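Side-chain contacts in BH0493 protein (Bacillus halodurans C-125, PDB 2QEE), which binds zinc and is a putative amidohydrolase, probably a metal-dependent enzyme of the amidohydrolase superfamily: residues Tyr52-Val57 / Gly272-Phe277; Asn146-Asp151 / Lys207-Asp212; Cys245-Ala250 / Ile255-Met260; Glu334-Met339 / His369-Ile374; Phe351-Ser356 / Ser373-Val378. One frame throughout, in Å; residues are numbered along the deposited sequence.

Interaction 1: Tyr52-Val57 / Gly272-Phe277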
# COMPACT_ATOMS: atom_id res chain seq x y z
N TYR C 52 12.62 20.41 0.83
CA TYR C 52 11.31 19.90 0.40
C TYR C 52 10.60 20.94 -0.45
O TYR C 52 9.88 20.60 -1.40
CB TYR C 52 10.39 19.54 1.58
CG TYR C 52 10.74 18.35 2.44
CD1 TYR C 52 12.05 18.00 2.71
CD2 TYR C 52 9.72 17.62 3.10
CE1 TYR C 52 12.35 16.91 3.56
CE2 TYR C 52 10.02 16.50 3.96
CZ TYR C 52 11.32 16.18 4.17
OH TYR C 52 11.61 15.13 4.98
N LEU C 53 10.73 22.21 -0.07
CA LEU C 53 10.05 23.29 -0.76
C LEU C 53 10.78 23.70 -2.03
O LEU C 53 10.13 24.13 -2.98
CB LEU C 53 9.82 24.50 0.14
CG LEU C 53 8.80 24.23 1.28
CD1 LEU C 53 8.52 25.49 2.06
CD2 LEU C 53 7.48 23.70 0.71
N VAL C 54 12.10 23.54 -2.05
CA VAL C 54 12.84 23.69 -3.33
C VAL C 54 12.33 22.72 -4.42
O VAL C 54 11.95 23.15 -5.54
CB VAL C 54 14.35 23.53 -3.10
CG1 VAL C 54 15.11 23.62 -4.44
CG2 VAL C 54 14.83 24.61 -2.13
N ALA C 55 12.17 21.44 -4.06
CA ALA C 55 11.60 20.47 -5.00
C ALA C 55 10.23 20.97 -5.47
O ALA C 55 9.93 21.01 -6.67
CB ALA C 55 11.47 19.10 -4.32
N GLU C 56 9.36 21.39 -4.53
CA GLU C 56 8.02 21.77 -4.92
C GLU C 56 7.98 23.02 -5.81
O GLU C 56 7.25 23.03 -6.78
CB GLU C 56 7.13 21.93 -3.68
CG GLU C 56 6.90 20.54 -3.02
CD GLU C 56 6.04 20.63 -1.77
OE1 GLU C 56 5.13 21.50 -1.72
OE2 GLU C 56 6.32 19.80 -0.86
N VAL C 57 8.82 24.02 -5.51
CA VAL C 57 8.73 25.29 -6.29
C VAL C 57 9.24 25.00 -7.72
O VAL C 57 8.72 25.55 -8.72
CB VAL C 57 9.52 26.47 -5.62
CG1 VAL C 57 11.08 26.32 -5.73
CG2 VAL C 57 9.02 27.78 -6.16
N GLY C 272 20.53 19.47 -5.58
CA GLY C 272 21.23 19.36 -4.31
C GLY C 272 20.49 18.41 -3.38
O GLY C 272 20.15 17.30 -3.79
N ASP C 273 20.25 18.87 -2.14
CA ASP C 273 19.53 18.10 -1.13
C ASP C 273 18.11 17.69 -1.54
O ASP C 273 17.60 16.71 -1.02
CB ASP C 273 19.50 18.87 0.20
CG ASP C 273 20.86 18.93 0.89
OD1 ASP C 273 21.74 18.11 0.57
OD2 ASP C 273 21.05 19.80 1.78
N ALA C 274 17.50 18.44 -2.48
CA ALA C 274 16.18 18.10 -3.07
C ALA C 274 16.27 17.05 -4.22
O ALA C 274 15.27 16.79 -4.92
CB ALA C 274 15.49 19.39 -3.59
N GLY C 275 17.46 16.52 -4.49
CA GLY C 275 17.59 15.62 -5.67
C GLY C 275 17.62 14.12 -5.37
O GLY C 275 17.99 13.33 -6.25
N ASP C 276 17.24 13.74 -4.14
CA ASP C 276 17.34 12.32 -3.74
C ASP C 276 16.00 11.62 -3.95
O ASP C 276 14.95 12.25 -3.78
CB ASP C 276 17.73 12.23 -2.27
CG ASP C 276 19.17 12.72 -2.00
OD1 ASP C 276 20.00 12.86 -2.93
OD2 ASP C 276 19.47 12.89 -0.80
N PHE C 277 16.05 10.34 -4.32
CA PHE C 277 14.88 9.58 -4.68
C PHE C 277 14.78 8.38 -3.71
O PHE C 277 15.49 8.34 -2.64
CB PHE C 277 15.00 9.21 -6.19
CG PHE C 277 13.79 8.48 -6.81
CD1 PHE C 277 12.46 8.84 -6.54
CD2 PHE C 277 14.02 7.45 -7.73
CE1 PHE C 277 11.38 8.16 -7.20
CE2 PHE C 277 12.93 6.81 -8.40
CZ PHE C 277 11.61 7.14 -8.06

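Interaction 2: Asn146-Asp151 / Lys207-Asp212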
# COMPACT_ATOMS: atom_id res chain seq x y z
N ASN C 146 25.45 14.17 14.07
CA ASN C 146 26.80 14.72 14.26
C ASN C 146 27.79 14.01 13.35
O ASN C 146 28.08 12.81 13.51
CB ASN C 146 27.16 14.61 15.74
CG ASN C 146 26.15 15.33 16.61
OD1 ASN C 146 25.39 14.69 17.31
ND2 ASN C 146 26.09 16.67 16.51
N ASP C 147 28.32 14.79 12.41
CA ASP C 147 29.13 14.26 11.33
C ASP C 147 30.59 14.74 11.47
O ASP C 147 30.88 15.90 11.18
CB ASP C 147 28.60 14.74 9.99
CG ASP C 147 29.31 14.08 8.82
OD1 ASP C 147 30.33 13.40 9.04
OD2 ASP C 147 28.82 14.20 7.69
N PRO C 148 31.45 13.85 11.94
CA PRO C 148 32.84 14.24 12.21
C PRO C 148 33.60 14.52 10.91
O PRO C 148 34.74 15.03 10.96
CB PRO C 148 33.42 13.04 12.91
CG PRO C 148 32.58 11.92 12.56
CD PRO C 148 31.21 12.45 12.29
N PHE C 149 32.99 14.20 9.77
CA PHE C 149 33.61 14.47 8.49
C PHE C 149 33.28 15.86 8.03
O PHE C 149 33.90 16.40 7.11
CB PHE C 149 33.22 13.42 7.47
CG PHE C 149 33.68 12.06 7.84
CD1 PHE C 149 34.93 11.62 7.47
CD2 PHE C 149 32.87 11.22 8.59
CE1 PHE C 149 35.36 10.36 7.84
CE2 PHE C 149 33.30 9.95 8.97
CZ PHE C 149 34.56 9.54 8.59
N ASP C 150 32.29 16.49 8.66
CA ASP C 150 32.00 17.87 8.30
C ASP C 150 32.92 18.85 9.07
O ASP C 150 32.84 19.00 10.30
CB ASP C 150 30.53 18.25 8.48
CG ASP C 150 30.23 19.65 7.93
OD1 ASP C 150 29.82 19.77 6.75
OD2 ASP C 150 30.46 20.65 8.62
N ASP C 151 33.76 19.56 8.31
CA ASP C 151 34.73 20.53 8.89
C ASP C 151 34.11 21.55 9.83
O ASP C 151 34.65 21.82 10.91
CB ASP C 151 35.50 21.25 7.77
CG ASP C 151 36.36 20.31 6.93
OD1 ASP C 151 36.60 19.14 7.31
OD2 ASP C 151 36.79 20.76 5.85
N LYS C 207 38.36 0.99 13.95
CA LYS C 207 37.81 0.90 15.32
C LYS C 207 38.28 2.03 16.23
O LYS C 207 37.50 2.56 17.03
CB LYS C 207 38.15 -0.42 15.96
CG LYS C 207 37.45 -1.62 15.35
CD LYS C 207 37.98 -2.92 15.90
CE LYS C 207 37.14 -3.40 17.00
NZ LYS C 207 37.38 -4.86 17.21
N ARG C 208 39.54 2.43 16.10
CA ARG C 208 40.01 3.52 16.94
C ARG C 208 39.37 4.86 16.55
O ARG C 208 39.09 5.70 17.42
CB ARG C 208 41.56 3.58 16.98
CG ARG C 208 42.08 4.61 17.98
CD ARG C 208 43.61 4.53 18.12
NE ARG C 208 44.29 4.91 16.89
CZ ARG C 208 44.51 6.16 16.51
NH1 ARG C 208 44.13 7.16 17.28
NH2 ARG C 208 45.14 6.42 15.37
N PHE C 209 39.10 5.04 15.25
CA PHE C 209 38.41 6.22 14.79
C PHE C 209 37.01 6.25 15.47
O PHE C 209 36.61 7.26 16.08
CB PHE C 209 38.30 6.24 13.25
CG PHE C 209 37.47 7.36 12.73
CD1 PHE C 209 37.99 8.62 12.58
CD2 PHE C 209 36.10 7.16 12.39
CE1 PHE C 209 37.24 9.70 12.11
CE2 PHE C 209 35.32 8.23 11.91
CZ PHE C 209 35.88 9.52 11.78
N LEU C 210 36.29 5.13 15.38
CA LEU C 210 34.96 5.09 16.02
C LEU C 210 35.05 5.34 17.54
O LEU C 210 34.27 6.16 18.08
CB LEU C 210 34.28 3.76 15.74
CG LEU C 210 33.99 3.52 14.26
CD1 LEU C 210 33.50 2.06 14.08
CD2 LEU C 210 33.02 4.56 13.65
N THR C 211 36.00 4.67 18.21
CA THR C 211 36.08 4.75 19.65
C THR C 211 36.41 6.19 20.09
O THR C 211 35.90 6.68 21.12
CB THR C 211 37.17 3.76 20.20
OG1 THR C 211 36.75 2.43 19.88
CG2 THR C 211 37.29 3.90 21.72
N ASP C 212 37.26 6.88 19.32
CA ASP C 212 37.65 8.25 19.66
C ASP C 212 36.46 9.17 19.55
O ASP C 212 36.29 10.09 20.35
CB ASP C 212 38.75 8.80 18.72
CG ASP C 212 40.16 8.24 19.03
OD1 ASP C 212 40.36 7.56 20.05
OD2 ASP C 212 41.07 8.47 18.21

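Interaction 3: Cys245-Ala250 / Ile255-Met260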
# COMPACT_ATOMS: atom_id res chain seq x y z
N CYS C 245 34.36 -3.74 12.18
CA CYS C 245 34.62 -2.58 13.00
C CYS C 245 33.38 -2.13 13.76
O CYS C 245 33.38 -2.00 14.99
CB CYS C 245 35.18 -1.41 12.18
SG CYS C 245 36.64 -1.87 11.13
N LEU C 246 32.33 -1.83 13.02
CA LEU C 246 31.21 -1.09 13.62
C LEU C 246 30.47 -1.98 14.60
O LEU C 246 30.19 -1.55 15.70
CB LEU C 246 30.27 -0.56 12.51
CG LEU C 246 29.19 0.36 13.05
CD1 LEU C 246 28.89 1.41 12.02
CD2 LEU C 246 27.92 -0.46 13.46
N LEU C 247 30.10 -3.20 14.18
CA LEU C 247 29.26 -4.07 15.01
C LEU C 247 30.01 -4.43 16.30
O LEU C 247 29.45 -4.28 17.40
CB LEU C 247 28.81 -5.32 14.25
CG LEU C 247 27.76 -5.01 13.15
CD1 LEU C 247 27.40 -6.28 12.40
CD2 LEU C 247 26.51 -4.34 13.75
N PRO C 248 31.31 -4.86 16.19
CA PRO C 248 32.03 -5.14 17.47
C PRO C 248 32.13 -3.94 18.42
O PRO C 248 31.89 -4.09 19.62
CB PRO C 248 33.45 -5.53 17.01
CG PRO C 248 33.29 -5.96 15.56
CD PRO C 248 32.15 -5.16 15.00
N VAL C 249 32.45 -2.75 17.89
CA VAL C 249 32.50 -1.52 18.70
C VAL C 249 31.15 -1.20 19.35
O VAL C 249 31.05 -0.87 20.55
CB VAL C 249 33.08 -0.31 17.92
CG1 VAL C 249 32.89 1.00 18.65
CG2 VAL C 249 34.57 -0.53 17.62
N ALA C 250 30.09 -1.31 18.54
CA ALA C 250 28.73 -1.07 19.05
C ALA C 250 28.38 -2.01 20.19
O ALA C 250 27.75 -1.56 21.18
CB ALA C 250 27.70 -1.24 17.88
N ILE C 255 25.95 0.41 22.15
CA ILE C 255 25.43 1.54 21.39
C ILE C 255 24.64 0.94 20.19
O ILE C 255 25.21 0.11 19.46
CB ILE C 255 26.62 2.41 20.86
CG1 ILE C 255 27.39 3.06 22.02
CG2 ILE C 255 26.14 3.54 19.94
CD1 ILE C 255 26.46 3.74 23.05
N PRO C 256 23.36 1.30 20.01
CA PRO C 256 22.63 0.79 18.81
C PRO C 256 23.21 1.34 17.51
O PRO C 256 23.85 2.45 17.50
CB PRO C 256 21.19 1.33 18.98
CG PRO C 256 21.04 1.68 20.46
CD PRO C 256 22.47 2.10 20.90
N PHE C 257 22.95 0.60 16.42
CA PHE C 257 23.27 1.03 15.06
C PHE C 257 21.95 1.43 14.35
O PHE C 257 21.05 0.58 14.23
CB PHE C 257 23.86 -0.15 14.37
CG PHE C 257 24.35 0.12 12.96
CD1 PHE C 257 24.71 1.39 12.56
CD2 PHE C 257 24.43 -0.94 12.06
CE1 PHE C 257 25.17 1.58 11.23
CE2 PHE C 257 24.90 -0.73 10.75
CZ PHE C 257 25.24 0.54 10.36
N ALA C 258 21.86 2.67 13.93
CA ALA C 258 20.65 3.15 13.27
C ALA C 258 20.87 3.06 11.78
O ALA C 258 21.81 3.68 11.24
CB ALA C 258 20.33 4.57 13.66
N MET C 259 19.94 2.41 11.09
CA MET C 259 20.04 2.29 9.64
C MET C 259 18.80 2.92 9.02
O MET C 259 17.70 2.53 9.36
CB MET C 259 20.10 0.83 9.24
CG MET C 259 21.27 0.05 9.87
SD MET C 259 21.44 -1.63 9.28
CE MET C 259 20.12 -2.42 10.12
N MET C 260 19.01 3.90 8.16
CA MET C 260 17.92 4.58 7.47
C MET C 260 18.02 4.15 6.01
O MET C 260 18.92 4.61 5.31
CB MET C 260 18.10 6.08 7.66
CG MET C 260 18.15 6.39 9.19
SD MET C 260 18.13 8.14 9.58
CE MET C 260 18.78 8.96 8.15

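Interaction 4: Glu334-Met339 / His369-Ile374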
# COMPACT_ATOMS: atom_id res chain seq x y z
N GLU C 334 -1.35 10.75 5.00
CA GLU C 334 -1.94 9.47 4.52
C GLU C 334 -1.03 8.29 4.89
O GLU C 334 -1.48 7.23 5.33
CB GLU C 334 -2.12 9.56 2.98
CG GLU C 334 -2.55 8.24 2.33
CD GLU C 334 -4.02 7.88 2.64
OE1 GLU C 334 -4.73 8.70 3.30
OE2 GLU C 334 -4.42 6.78 2.21
N ILE C 335 0.28 8.51 4.81
CA ILE C 335 1.25 7.47 5.10
C ILE C 335 1.49 7.34 6.60
O ILE C 335 1.55 6.22 7.11
CB ILE C 335 2.58 7.68 4.28
CG1 ILE C 335 2.29 7.74 2.73
CG2 ILE C 335 3.63 6.59 4.69
CD1 ILE C 335 1.68 6.48 2.11
N ILE C 336 1.66 8.45 7.29
CA ILE C 336 1.79 8.41 8.77
C ILE C 336 0.62 7.62 9.40
O ILE C 336 0.83 6.74 10.25
CB ILE C 336 1.85 9.82 9.38
CG1 ILE C 336 3.09 10.60 8.82
CG2 ILE C 336 1.77 9.70 10.93
CD1 ILE C 336 2.96 12.14 9.18
N ASN C 337 -0.58 7.88 8.91
CA ASN C 337 -1.75 7.21 9.47
C ASN C 337 -1.67 5.68 9.20
O ASN C 337 -1.83 4.83 10.10
CB ASN C 337 -3.01 7.77 8.81
CG ASN C 337 -4.26 7.10 9.36
OD1 ASN C 337 -4.50 7.19 10.57
ND2 ASN C 337 -4.98 6.41 8.52
N GLU C 338 -1.48 5.27 7.93
CA GLU C 338 -1.43 3.82 7.67
C GLU C 338 -0.28 3.14 8.42
O GLU C 338 -0.49 2.05 8.98
CB GLU C 338 -1.43 3.49 6.18
CG GLU C 338 -0.09 3.80 5.44
CD GLU C 338 -0.15 3.37 3.93
OE1 GLU C 338 0.92 3.05 3.35
OE2 GLU C 338 -1.25 3.40 3.32
N MET C 339 0.90 3.78 8.47
CA MET C 339 2.03 3.16 9.11
C MET C 339 1.76 3.00 10.61
O MET C 339 2.06 1.97 11.17
CB MET C 339 3.26 4.05 8.90
CG MET C 339 3.90 3.87 7.51
SD MET C 339 5.32 5.03 7.35
CE MET C 339 6.42 4.34 8.65
N HIS C 369 3.21 18.88 15.91
CA HIS C 369 1.77 19.18 15.90
C HIS C 369 1.04 18.24 14.91
O HIS C 369 -0.00 17.62 15.23
CB HIS C 369 1.59 20.64 15.49
CG HIS C 369 0.17 21.12 15.46
ND1 HIS C 369 -0.75 20.71 14.50
CD2 HIS C 369 -0.47 22.04 16.22
CE1 HIS C 369 -1.90 21.32 14.72
NE2 HIS C 369 -1.76 22.13 15.76
N HIS C 370 1.57 18.15 13.68
CA HIS C 370 0.84 17.38 12.64
C HIS C 370 0.84 15.90 12.98
O HIS C 370 -0.15 15.17 12.70
CB HIS C 370 1.51 17.57 11.27
CG HIS C 370 1.42 18.97 10.71
ND1 HIS C 370 1.80 19.25 9.41
CD2 HIS C 370 1.01 20.14 11.25
CE1 HIS C 370 1.66 20.55 9.19
NE2 HIS C 370 1.14 21.10 10.27
N SER C 371 1.98 15.41 13.51
CA SER C 371 2.08 13.99 13.85
C SER C 371 1.30 13.66 15.10
O SER C 371 0.74 12.61 15.19
CB SER C 371 3.52 13.58 14.06
OG SER C 371 4.14 13.50 12.76
N LYS C 372 1.37 14.52 16.11
CA LYS C 372 0.61 14.20 17.34
C LYS C 372 -0.89 14.03 17.10
O LYS C 372 -1.46 13.12 17.65
CB LYS C 372 0.87 15.22 18.46
CG LYS C 372 2.16 14.89 19.20
CD LYS C 372 2.39 15.94 20.36
CE LYS C 372 3.43 15.41 21.41
NZ LYS C 372 3.54 16.31 22.64
N SER C 373 -1.48 14.86 16.24
CA SER C 373 -2.94 14.78 15.99
C SER C 373 -3.27 13.41 15.40
O SER C 373 -4.20 12.76 15.84
CB SER C 373 -3.44 15.92 15.12
OG SER C 373 -2.87 15.92 13.85
N ILE C 374 -2.45 12.93 14.45
CA ILE C 374 -2.63 11.62 13.84
C ILE C 374 -2.44 10.50 14.85
O ILE C 374 -3.25 9.57 14.95
CB ILE C 374 -1.72 11.40 12.58
CG1 ILE C 374 -2.04 12.47 11.54
CG2 ILE C 374 -1.92 9.96 12.06
CD1 ILE C 374 -1.04 12.46 10.36

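Interaction 5: Phe351-Ser356 / Ser373-Val378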
# COMPACT_ATOMS: atom_id res chain seq x y z
N PHE C 351 7.08 0.37 19.77
CA PHE C 351 7.82 1.04 18.71
C PHE C 351 7.88 2.52 18.98
O PHE C 351 7.25 3.00 19.93
CB PHE C 351 7.11 0.79 17.36
CG PHE C 351 5.71 1.44 17.21
CD1 PHE C 351 5.57 2.52 16.37
CD2 PHE C 351 4.57 0.89 17.84
CE1 PHE C 351 4.30 3.15 16.19
CE2 PHE C 351 3.31 1.48 17.68
CZ PHE C 351 3.17 2.62 16.86
N ILE C 352 8.61 3.25 18.14
CA ILE C 352 8.71 4.70 18.25
C ILE C 352 7.98 5.29 17.03
O ILE C 352 8.46 5.22 15.87
CB ILE C 352 10.20 5.17 18.28
CG1 ILE C 352 10.93 4.54 19.50
CG2 ILE C 352 10.33 6.71 18.19
CD1 ILE C 352 12.47 4.63 19.33
N PRO C 353 6.78 5.82 17.26
CA PRO C 353 5.98 6.26 16.07
C PRO C 353 6.56 7.39 15.22
O PRO C 353 6.31 7.43 14.01
CB PRO C 353 4.64 6.74 16.67
CG PRO C 353 4.92 6.94 18.15
CD PRO C 353 6.01 5.91 18.53
N GLN C 354 7.32 8.32 15.79
CA GLN C 354 7.70 9.46 14.96
C GLN C 354 9.02 10.10 15.42
O GLN C 354 9.40 9.96 16.60
CB GLN C 354 6.61 10.51 14.93
CG GLN C 354 6.83 11.69 13.99
CD GLN C 354 6.96 11.23 12.52
OE1 GLN C 354 7.87 10.46 12.19
NE2 GLN C 354 6.05 11.72 11.64
N HIS C 355 9.66 10.77 14.46
CA HIS C 355 10.77 11.69 14.70
C HIS C 355 10.54 12.84 13.73
O HIS C 355 9.80 12.67 12.77
CB HIS C 355 12.13 11.03 14.47
CG HIS C 355 12.41 10.62 13.05
ND1 HIS C 355 11.83 9.50 12.48
CD2 HIS C 355 13.18 11.17 12.08
CE1 HIS C 355 12.24 9.37 11.23
NE2 HIS C 355 13.07 10.36 10.96
N SER C 356 11.19 13.99 13.94
CA SER C 356 10.94 15.13 13.05
C SER C 356 11.86 15.19 11.85
O SER C 356 11.48 15.73 10.79
CB SER C 356 11.02 16.47 13.80
OG SER C 356 12.38 16.79 14.13
N SER C 373 -1.48 14.86 16.24
CA SER C 373 -2.94 14.78 15.99
C SER C 373 -3.27 13.41 15.40
O SER C 373 -4.20 12.76 15.84
CB SER C 373 -3.44 15.92 15.12
OG SER C 373 -2.87 15.92 13.85
N ILE C 374 -2.45 12.93 14.45
CA ILE C 374 -2.63 11.62 13.84
C ILE C 374 -2.44 10.50 14.85
O ILE C 374 -3.25 9.57 14.95
CB ILE C 374 -1.72 11.40 12.58
CG1 ILE C 374 -2.04 12.47 11.54
CG2 ILE C 374 -1.92 9.96 12.06
CD1 ILE C 374 -1.04 12.46 10.36
N ILE C 375 -1.32 10.55 15.57
CA ILE C 375 -1.07 9.52 16.59
C ILE C 375 -2.19 9.48 17.66
O ILE C 375 -2.64 8.36 18.06
CB ILE C 375 0.33 9.76 17.22
CG1 ILE C 375 1.42 9.55 16.14
CG2 ILE C 375 0.52 8.78 18.40
CD1 ILE C 375 2.77 10.04 16.72
N ALA C 376 -2.70 10.65 18.06
CA ALA C 376 -3.83 10.72 19.01
C ALA C 376 -5.09 10.00 18.41
O ALA C 376 -5.72 9.19 19.13
CB ALA C 376 -4.15 12.15 19.37
N GLU C 377 -5.36 10.22 17.13
CA GLU C 377 -6.53 9.57 16.48
C GLU C 377 -6.36 8.06 16.52
O GLU C 377 -7.31 7.29 16.80
CB GLU C 377 -6.65 10.03 15.04
CG GLU C 377 -7.02 11.51 14.86
CD GLU C 377 -6.77 12.01 13.41
OE1 GLU C 377 -7.06 13.20 13.12
OE2 GLU C 377 -6.26 11.23 12.54
N VAL C 378 -5.15 7.57 16.21
CA VAL C 378 -4.91 6.13 16.24
C VAL C 378 -5.11 5.56 17.63
O VAL C 378 -5.84 4.56 17.85
CB VAL C 378 -3.49 5.80 15.69
CG1 VAL C 378 -3.22 4.33 15.82
CG2 VAL C 378 -3.39 6.30 14.19

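Interaction 1: Tyr52-Val57 / Gly272-Phe277
Ala-274 presses its methyl group against Val-54 and Ala-55 on helix 51-58. It has more surface buried here than any other residue of the pair of segments. CB of Ala-274 points at the helix and lies 3.9 Å from the backbone N of Ala-55. The methyl group of Ala-55 points back, with 4.1 Å between its CB and CB of Ala-274. Val-54 comes in from the neighbouring position on the helix, its CB 4.3 Å from CB of Ala-274. With CG1 of Val-54 anti to its backbone nitrogen (chi1 178°), CG1 stays near that methyl and CG2 is turned further off. The short side chains let the backbones come close: CA of Ala-55 and CA of Ala-274 are 5.5 Å apart. No hydrogen bond crosses between the two segments; the side-chain contacts are between methyl and methine carbons.

Segment 272-277 leads from strand 257-264 to strand 277-278, which pair antiparallel. Ala-274 sits in the connecting loop, on a short 3-10 turn closed by the bond from Gly-275 N to Gly-272 O, 2.9 Å. In this turn a CB at Gly-275 would be crowded by the carbonyl oxygen of Gly-272. The loop is also held by Asp-276, which forms a salt bridge with Lys-265.

A second subunit closes over this region. Lys-317 of that subunit donates to the carbonyl oxygens of Ala-274 and Asp-276. Arg-316 of the same subunit packs on Ala-55 and forms a salt bridge with Glu-56.

Interaction 2: Asn146-Asp151 / Lys207-Asp212
Phe-209 reaches out from helix 200-217 to meet Phe-149 and Pro-148. Its ring carries the helix side of the contact alone. CG of Phe-209 stands anti to the backbone nitrogen (chi1 174°), which sends the ring away from the helix toward the loop. Phe-149 is set differently, with CG anti to the carbonyl carbon (chi1 -63°). Its CB is not aimed at the helix, but this torsion brings the end of the ring nearer. CZ of Phe-149 lies 3.5 Å from CZ of Phe-209 and 3.6 Å from CE2 of Phe-209. The rings meet obliquely, with planes 40° apart and centroids 5.3 Å from each other. Pro-148 adds one contact, its CG 4.2 Å from CZ of Phe-209.

The loop that presents these two residues is a type I turn from Asp-147 to Asp-150. An Asx turn reinforces it: Phe-149 N donates to Asp-147 OD1 over 2.9 Å, approaching from above the carboxylate plane. OD1 also lies at the edge of the Phe-149 ring. Asp-150 then caps the N terminus of helix 151-158.

The turn follows strand 139-143. Helix 180-189 packs on both rings, through Thr-183 on Phe-149 and Leu-187 on Phe-209. Tyr-192 meets Phe-209 edge-to-face, and helix 174-178 packs against Phe-149.

Interaction 3: Cys245-Ala250 / Ile255-Met260
The Phe-257 ring has Leu-246 on one face and Met-259 on the other. CD2 of Leu-246 stands over the ring centre, 3.7 Å from the centroid and 12° off the ring normal, a CH-pi contact. CG of Met-259 covers the opposite face, displaced toward the rim. The second branch of Leu-246 leans over the outer part of the ring, with CD1 3.8 Å from CE1 of Phe-257. CD2 of Leu-247 approaches the ring obliquely, 4.3 Å from CD2 of Phe-257. Both Leu-246 and Phe-257 have CG anti to the backbone nitrogen, which extends each side chain toward the other, and they cross at about a right angle.

These residues belong to a beta-alpha-beta unit: strand 222-226, helix 237-253, strand 257-264. The two strands pair in parallel, as expected for the barrel of the amidohydrolase superfamily. Phe-257 also packs on Val-224 of the preceding strand.

With an alanine here the ring is gone, and both branches of Leu-246 and CG of Met-259 would probably lose their partner.

At the turn into the strand, Ile-255 N donates to Ala-250 O over 2.8 Å, nearly straight at 165° and in the carbonyl plane. CB of Ala-250 is packed tightly there, 3.2 Å from the Ile-255 carbonyl oxygen. The helix is kinked at Pro-248, whose nitrogen makes no bond to the turn before. Asn-296 donates to the Leu-247 carbonyl.

Interaction 4: Glu334-Met339 / His369-Ile374
Ile-336 and Asn-337 face Ile-374 where helix 334-339 and helix 369-374 cross at -40°, with local axes 10.2 Å apart. CA of Asn-337 and CA of Ile-374 are the nearest alpha carbons, at 6.3 Å.

Ile-374 reaches across with both of its branches. CG2 is anti to the backbone nitrogen and CG1 anti to the carbonyl carbon (chi1 -59°), which spreads its two branches over Ile-336, CG2 reaching on to Asn-337. CG2 of Ile-374 rests 3.8 Å from CA of Asn-337. The same CG2 of Ile-374 meets CG2 of Ile-336 at 3.9 Å. CD1 of Ile-374 lies 4.0 Å from CB of Ile-336. The two isoleucines cross at about a right angle. CD1 of Ile-336 continues toward Ser-371, ending 4.0 Å from its OG.

Both methyls of Ile-374 would probably be left short of a partner by an alanine at Ile-336, with a gap opened beside Ser-371.

Helix 333-347 also carries Glu-334, a residue seen to bind zinc or magnesium, though neither is bound to it in this chain. Its CB points away from helix 363-388. Glu-345 of a second subunit accepts from the backbone N of Glu-334. A magnesium ion lies about 6 Å from the side chain of Asn-337.

The polar groups beside the isoleucines have partners of their own. Asn-337 OD1 accepts from Arg-341 NE, and Ser-371 OG pairs with Gln-354 NE2. Between residues 334-339 and 369-374 no hydrogen bond forms; the contact rests on van der Waals packing, with the amide and hydroxyl paired to other residues.

Interaction 5: Phe351-Ser356 / Ser373-Val378
Ile-375 extends its longer branch toward Pro-353 and Gln-354. CG1 is anti to the carbonyl carbon (chi1 -65°) and CD1 continues the chain in an extended line (chi2 170°), which carries CD1 away from the helix backbone. The contact joins helix 363-388 to the loop that precedes it. That loop runs on to the zinc ligand Asp-357, consistent with the metal-binding ends of strands in the amidohydrolase barrel.

CD1 of Ile-375 is the atom that does the touching. CD1 of Ile-375 lies 4.3 Å from CB of Gln-354. Pro-353 and Ile-375 cross at about a right angle, and both point their CB at the other segment. Helix 395-414 also packs here, Leu-405 on Pro-353 and Phe-406 on Ile-375.

The polar end of Gln-354 is occupied with other partners. OE1 of Gln-354 curls back and accepts from the next backbone nitrogen, His-355 N, over 2.9 Å at 149°. OE1 also accepts from Cys-326 N, which gives this buried oxygen two donors. NE2 is engaged by Ser-371 on helix 363-388. The amide is thus held at both of its ends. His-355 in turn bonds through NE2 to OD2 of Asp-357, a second-shell link that probably helps position the zinc ligand.

On the proline ring, CB of Pro-353 is 3.8 Å from CD1 of Ile-375 and CG of Pro-353 is 4.0 Å from it.

Overall arrangement
From the N terminus, helix 51-58 waits for its partner until residues 272-277, so interaction 1 closes the longest loop. Interactions 2 and 3 both fall within that loop, one after the other. Interaction 2 ties the loop after strand 139-143 to helix 200-217. Interaction 3 closes a short turn between helix 237-253 and strand 257-264. The two touch where Lys-207 and Leu-210 pack on helix 237-253. Later, interaction 4 joins helix 333-347 to helix 363-388, and interaction 5 joins the loop between those helices to helix 363-388. They share Ser-373 and Ile-374, with centres about 6 Å apart, and lie across the chain's centre from interaction 2. Interactions 1 and 4 each touch a second subunit.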